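Local coordinates for arginine 3rd transport system periplasmic binding protein (Legionella pneumophila subsp. pneumophila str. Philadelphia 1, PDB 3KZG) that probably binds arginine or a related amino acid in the periplasm and delivers it to a membrane transporter for uptake, at residues A[10-15]-A[138-143]; A[93-98]-A[160-165]. One frame throughout, in Å; residues are numbered along the deposited sequence.

Contact 1 of 2, residues A[10-15]-A[138-143]; sequences SKFNPP and ELIQDM
Phe-12 holds its ring trans to the backbone nitrogen (chi1 -169°), and Gln-141 bends at its second torsion (94°); together these lay the amide end of Gln-141 against the ring and CB of Phe-12. The touching ring atom is CD2, 3.6 Å from Gln-141 CD, with Gln-141 CG just as near. Ring and amide planes are 49° apart, so this is neither a stack nor a T-shaped pair but an oblique rest of a polar group on aromatic carbon. Gln-141 OE1 lies as near, 3.6 Å from Phe-12 CD2, so the amide leans on CD2 and CB without stacking. Within its own segment, Pro-14 CD lies 3.7 Å above the plane of the Phe-12 ring, over its centre, and so covers one face. Ile-140, first residue of helix 140-148 after the N-cap Leu-139, comes in from the helix start. Its CG1 abuts the Phe-12 carbonyl, with O only 3.1 Å from CG1, a tight fit, while Ile-140 CB is 4.2 Å from Phe-12 CD2. One residue on, Asn-13 OD1 meets Ile-140 CD1 more loosely at 4.1 Å. Ile-140 and Asn-13 also touch Arg-116, on strand 112-116. Phe-12 and Gln-141 both touch a crystal neighbour, which may influence how they settle. Van der Waals contact therefore joins the loop end of strand 4-13 to the helix start, consistent with a junction between the two lobes of the periplasmic binding-protein fold. With contacts of mixed polar and apolar atoms and no hydrogen bond between the segments, the interface should depend on shape; the directional bond of Asn-13, from ND2, goes to Asp-158 of strand 154-158, outside the two segments.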
loop_
_atom_site.group_PDB
_atom_site.type_symbol
_atom_site.label_atom_id
_atom_site.label_comp_id
_atom_site.label_asym_id
_atom_site.label_seq_id
_atom_site.Cartn_x
_atom_site.Cartn_y
_atom_site.Cartn_z
ATOM N N SER A 10 -14.727 27.873 -14.309
ATOM C CA SER A 10 -14.267 28.727 -15.400
ATOM C C SER A 10 -14.479 28.063 -16.753
ATOM O O SER A 10 -14.807 26.877 -16.832
ATOM C CB SER A 10 -12.791 29.091 -15.226
ATOM O OG SER A 10 -11.965 27.963 -15.405
ATOM N N LYS A 11 -14.281 28.838 -17.816
ATOM C CA LYS A 11 -14.472 28.341 -19.171
ATOM C C LYS A 11 -13.274 27.655 -19.813
ATOM O O LYS A 11 -13.443 26.778 -20.652
ATOM C CB LYS A 11 -14.937 29.483 -20.084
ATOM C CG LYS A 11 -16.417 29.802 -19.953
ATOM C CD LYS A 11 -16.815 30.985 -20.817
ATOM C CE LYS A 11 -18.332 31.144 -20.862
ATOM N NZ LYS A 11 -18.746 32.395 -21.559
ATOM N N PHE A 12 -12.064 28.037 -19.432
ATOM C CA PHE A 12 -10.904 27.420 -20.051
ATOM C C PHE A 12 -9.629 27.520 -19.223
ATOM O O PHE A 12 -9.041 28.596 -19.065
ATOM C CB PHE A 12 -10.677 28.045 -21.436
ATOM C CG PHE A 12 -9.672 27.312 -22.280
ATOM C CD1 PHE A 12 -9.928 26.017 -22.726
ATOM C CD2 PHE A 12 -8.464 27.912 -22.623
ATOM C CE1 PHE A 12 -8.992 25.329 -23.501
ATOM C CE2 PHE A 12 -7.522 27.234 -23.397
ATOM C CZ PHE A 12 -7.787 25.938 -23.838
ATOM N N ASN A 13 -9.209 26.389 -18.679
ATOM C CA ASN A 13 -7.978 26.342 -17.906
ATOM C C ASN A 13 -7.599 24.894 -17.680
ATOM O O ASN A 13 -7.498 24.434 -16.546
ATOM C CB ASN A 13 -8.123 27.067 -16.566
ATOM C CG ASN A 13 -6.816 27.103 -15.783
ATOM O OD1 ASN A 13 -5.741 27.300 -16.357
ATOM N ND2 ASN A 13 -6.905 26.924 -14.466
ATOM N N PRO A 14 -7.403 24.148 -18.776
ATOM C CA PRO A 14 -7.026 22.739 -18.659
ATOM C C PRO A 14 -5.772 22.663 -17.791
ATOM O O PRO A 14 -4.971 23.599 -17.772
ATOM C CB PRO A 14 -6.774 22.331 -20.112
ATOM C CG PRO A 14 -6.342 23.629 -20.763
ATOM C CD PRO A 14 -7.317 24.609 -20.171
ATOM N N PRO A 15 -5.572 21.544 -17.077
ATOM C CA PRO A 15 -6.432 20.360 -17.034
ATOM C C PRO A 15 -7.544 20.396 -15.985
ATOM O O PRO A 15 -8.148 19.364 -15.706
ATOM C CB PRO A 15 -5.440 19.246 -16.742
ATOM C CG PRO A 15 -4.542 19.912 -15.751
ATOM C CD PRO A 15 -4.306 21.285 -16.364
ATOM N N GLU A 138 -8.172 38.526 -19.152
ATOM C CA GLU A 138 -9.401 37.951 -18.618
ATOM C C GLU A 138 -9.536 36.473 -18.965
ATOM O O GLU A 138 -10.039 35.694 -18.162
ATOM C CB GLU A 138 -10.625 38.730 -19.116
ATOM C CG GLU A 138 -10.708 40.154 -18.578
ATOM C CD GLU A 138 -12.021 40.835 -18.922
ATOM O OE1 GLU A 138 -12.358 40.912 -20.122
ATOM O OE2 GLU A 138 -12.717 41.295 -17.993
ATOM N N LEU A 139 -9.092 36.093 -20.162
ATOM C CA LEU A 139 -9.146 34.694 -20.597
ATOM C C LEU A 139 -7.744 34.121 -20.762
ATOM O O LEU A 139 -6.815 34.831 -21.144
ATOM C CB LEU A 139 -9.874 34.547 -21.940
ATOM C CG LEU A 139 -11.345 34.929 -22.048
ATOM C CD1 LEU A 139 -11.475 36.441 -22.025
ATOM C CD2 LEU A 139 -11.925 34.372 -23.346
ATOM N N ILE A 140 -7.603 32.830 -20.475
ATOM C CA ILE A 140 -6.325 32.153 -20.620
ATOM C C ILE A 140 -5.920 32.191 -22.101
ATOM O O ILE A 140 -4.744 32.311 -22.427
ATOM C CB ILE A 140 -6.423 30.676 -20.157
ATOM C CG1 ILE A 140 -6.696 30.608 -18.649
ATOM C CG2 ILE A 140 -5.148 29.921 -20.514
ATOM C CD1 ILE A 140 -5.584 31.166 -17.780
ATOM N N GLN A 141 -6.902 32.102 -22.993
ATOM C CA GLN A 141 -6.622 32.119 -24.430
ATOM C C GLN A 141 -5.940 33.411 -24.862
ATOM O O GLN A 141 -5.022 33.388 -25.681
ATOM C CB GLN A 141 -7.909 31.935 -25.243
ATOM C CG GLN A 141 -8.705 30.693 -24.900
ATOM C CD GLN A 141 -9.781 30.966 -23.868
ATOM O OE1 GLN A 141 -9.497 31.393 -22.752
ATOM N NE2 GLN A 141 -11.031 30.726 -24.245
ATOM N N ASP A 142 -6.399 34.531 -24.311
ATOM C CA ASP A 142 -5.844 35.846 -24.618
ATOM C C ASP A 142 -4.409 35.926 -24.118
ATOM O O ASP A 142 -3.525 36.460 -24.785
ATOM C CB ASP A 142 -6.658 36.950 -23.928
ATOM C CG ASP A 142 -8.091 37.031 -24.426
ATOM O OD1 ASP A 142 -8.928 37.646 -23.727
ATOM O OD2 ASP A 142 -8.378 36.491 -25.516
HETATM N N MSE A 143 -4.190 35.396 -22.922
HETATM C CA MSE A 143 -2.874 35.424 -22.321
HETATM C C MSE A 143 -1.868 34.618 -23.129
HETATM O O MSE A 143 -0.746 35.068 -23.355
HETATM C CB MSE A 143 -2.950 34.889 -20.896
HETATM C CG MSE A 143 -1.611 34.846 -20.195
HETATM SE SE MSE A 143 -1.816 34.487 -18.341
HETATM C CE MSE A 143 -2.518 32.683 -18.464
#

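Contact 2 of 2, residues A[93-98]-A[160-165]; sequences QYITTV and EAAKYW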
loop_
_atom_site.group_PDB
_atom_site.type_symbol
_atom_site.label_atom_id
_atom_site.label_comp_id
_atom_site.label_asym_id
_atom_site.label_seq_id
_atom_site.Cartn_x
_atom_site.Cartn_y
_atom_site.Cartn_z
ATOM N N GLN A 93 3.655 28.807 -11.687
ATOM C CA GLN A 93 4.783 28.437 -12.537
ATOM C C GLN A 93 4.983 29.419 -13.684
ATOM O O GLN A 93 4.025 29.798 -14.357
ATOM C CB GLN A 93 4.554 27.029 -13.104
ATOM C CG GLN A 93 5.570 26.575 -14.160
ATOM C CD GLN A 93 6.942 26.275 -13.578
ATOM O OE1 GLN A 93 7.086 25.409 -12.720
ATOM N NE2 GLN A 93 7.958 26.994 -14.047
ATOM N N TYR A 94 6.225 29.840 -13.902
ATOM C CA TYR A 94 6.519 30.753 -15.001
ATOM C C TYR A 94 6.716 29.920 -16.264
ATOM O O TYR A 94 7.406 28.894 -16.246
ATOM C CB TYR A 94 7.781 31.578 -14.714
ATOM C CG TYR A 94 7.551 32.774 -13.810
ATOM C CD1 TYR A 94 6.949 33.940 -14.296
ATOM C CD2 TYR A 94 7.928 32.740 -12.466
ATOM C CE1 TYR A 94 6.731 35.040 -13.466
ATOM C CE2 TYR A 94 7.716 33.834 -11.628
ATOM C CZ TYR A 94 7.116 34.981 -12.133
ATOM O OH TYR A 94 6.907 36.068 -11.303
ATOM N N ILE A 95 6.087 30.358 -17.350
ATOM C CA ILE A 95 6.180 29.674 -18.633
ATOM C C ILE A 95 6.387 30.715 -19.729
ATOM O O ILE A 95 5.899 31.837 -19.625
ATOM C CB ILE A 95 4.897 28.855 -18.912
ATOM C CG1 ILE A 95 5.035 28.098 -20.235
ATOM C CG2 ILE A 95 3.674 29.777 -18.937
ATOM C CD1 ILE A 95 3.914 27.122 -20.490
ATOM N N THR A 96 7.135 30.350 -20.765
ATOM C CA THR A 96 7.399 31.258 -21.882
ATOM C C THR A 96 7.588 30.419 -23.145
ATOM O O THR A 96 7.551 29.194 -23.083
ATOM C CB THR A 96 8.666 32.110 -21.623
ATOM O OG1 THR A 96 8.758 33.145 -22.610
ATOM C CG2 THR A 96 9.922 31.248 -21.682
ATOM N N THR A 97 7.771 31.068 -24.290
ATOM C CA THR A 97 7.959 30.330 -25.536
ATOM C C THR A 97 9.393 29.832 -25.645
ATOM O O THR A 97 10.317 30.496 -25.190
ATOM C CB THR A 97 7.624 31.200 -26.764
ATOM O OG1 THR A 97 8.400 32.405 -26.725
ATOM C CG2 THR A 97 6.142 31.549 -26.777
ATOM N N VAL A 98 9.568 28.662 -26.250
ATOM C CA VAL A 98 10.889 28.050 -26.409
ATOM C C VAL A 98 11.918 28.951 -27.084
ATOM O O VAL A 98 13.114 28.851 -26.812
ATOM C CB VAL A 98 10.802 26.740 -27.213
ATOM C CG1 VAL A 98 9.897 25.760 -26.498
ATOM C CG2 VAL A 98 10.288 27.021 -28.615
ATOM N N GLU A 160 0.080 23.049 -12.778
ATOM C CA GLU A 160 -0.444 21.956 -13.597
ATOM C C GLU A 160 -0.952 22.454 -14.951
ATOM O O GLU A 160 -1.006 21.686 -15.916
ATOM C CB GLU A 160 -1.580 21.206 -12.888
ATOM C CG GLU A 160 -1.175 20.383 -11.668
ATOM C CD GLU A 160 -0.060 19.390 -11.944
ATOM O OE1 GLU A 160 0.097 18.958 -13.104
ATOM O OE2 GLU A 160 0.659 19.031 -10.989
ATOM N N ALA A 161 -1.343 23.724 -15.017
ATOM C CA ALA A 161 -1.816 24.306 -16.273
ATOM C C ALA A 161 -0.605 24.536 -17.172
ATOM O O ALA A 161 -0.670 24.328 -18.382
ATOM C CB ALA A 161 -2.534 25.636 -16.016
ATOM N N ALA A 162 0.495 24.975 -16.569
ATOM C CA ALA A 162 1.731 25.231 -17.306
ATOM C C ALA A 162 2.279 23.934 -17.888
ATOM O O ALA A 162 2.689 23.889 -19.048
ATOM C CB ALA A 162 2.773 25.873 -16.390
ATOM N N LYS A 163 2.282 22.880 -17.078
ATOM C CA LYS A 163 2.770 21.580 -17.522
ATOM C C LYS A 163 1.892 21.038 -18.643
ATOM O O LYS A 163 2.386 20.432 -19.594
ATOM C CB LYS A 163 2.783 20.584 -16.360
ATOM C CG LYS A 163 3.928 20.775 -15.387
ATOM C CD LYS A 163 4.175 19.492 -14.611
ATOM C CE LYS A 163 4.552 18.352 -15.548
ATOM N NZ LYS A 163 4.761 17.078 -14.805
ATOM N N TYR A 164 0.586 21.251 -18.518
ATOM C CA TYR A 164 -0.357 20.800 -19.533
ATOM C C TYR A 164 0.017 21.398 -20.892
ATOM O O TYR A 164 0.197 20.681 -21.874
ATOM C CB TYR A 164 -1.777 21.242 -19.163
ATOM C CG TYR A 164 -2.775 21.030 -20.271
ATOM C CD1 TYR A 164 -3.404 19.799 -20.440
ATOM C CD2 TYR A 164 -3.053 22.046 -21.187
ATOM C CE1 TYR A 164 -4.285 19.581 -21.495
ATOM C CE2 TYR A 164 -3.932 21.836 -22.248
ATOM C CZ TYR A 164 -4.541 20.599 -22.393
ATOM O OH TYR A 164 -5.389 20.361 -23.444
ATOM N N TRP A 165 0.136 22.720 -20.932
ATOM C CA TRP A 165 0.461 23.414 -22.163
ATOM C C TRP A 165 1.791 23.025 -22.781
ATOM O O TRP A 165 1.895 22.892 -23.999
ATOM C CB TRP A 165 0.402 24.929 -21.947
ATOM C CG TRP A 165 -1.000 25.408 -21.806
ATOM C CD1 TRP A 165 -1.613 25.843 -20.665
ATOM C CD2 TRP A 165 -2.004 25.413 -22.826
ATOM N NE1 TRP A 165 -2.937 26.114 -20.911
ATOM C CE2 TRP A 165 -3.203 25.857 -22.231
ATOM C CE3 TRP A 165 -2.004 25.083 -24.191
ATOM C CZ2 TRP A 165 -4.395 25.978 -22.950
ATOM C CZ3 TRP A 165 -3.195 25.205 -24.910
ATOM C CH2 TRP A 165 -4.371 25.649 -24.284
#
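Ala-162, Ile-95 and Gln-93 bury most of this contact, in which the axes of helix segment 160-165 and strand segment 93-97 come within 8.4 Å, with N-to-C directions 27° apart. The methyl of Ala-162 points at the strand and rests on Gln-93, its CB 3.6 Å from Gln-93 CG. Being so small, it allows the strand backbone to come close, with Ile-95 and Ala-162 CA atoms 6.4 Å apart. Ile-95 is extended, both torsions near 180° (chi1 -178°), which carries CD1 out to the helix; there Ile-95 CD1 lies 3.7 Å from Ala-162 O and 4.4 Å from Trp-165 CB, touching the base of the tryptophan while its indole leads off. Gln-93 gives only its aliphatic stem to the helix. Its bend at the second torsion turns the amide away, and Gln-93 NE2 donates to Tyr-94 O at 3.0 Å along an almost straight N-H line (174°), the donor being tilted somewhat from the carbonyl plane; the same NE2 also bonds to Gly-184 O. The NE2 of this buried residue is thus held by two backbone carbonyls. Strand 91-97 runs between strands 154-158 and 180-188, antiparallel to both, and helix 159-166, which follows directly from strand 154-158, packs over this part of the sheet, with Trp-165 reaching Leu-144 of helix 140-148.

In the fold
The centres of contacts 1 and 2 lie about 13 Å apart, and their segments alternate along the chain: 10-15, 93-98, 138-143, 160-165. Three of the four belong to the lobe built on the five-strand sheet, helix 140-148 following strand 133-137 and helix 159-166 following strand 154-158; segment 10-15 runs off the end of strand 4-13, which belongs to the separate four-stranded mixed sheet. The contacts meet through the end of that strand and the prolines after it, where Phe-12 CE2 is 3.4 Å from Trp-165 CZ2 and Pro-14 CG is 3.4 Å from Tyr-164 CE2. Contact 2 is thus internal to one lobe, whereas contact 1 bridges both, consistent with the hinged, two-lobed architecture of periplasmic binding proteins.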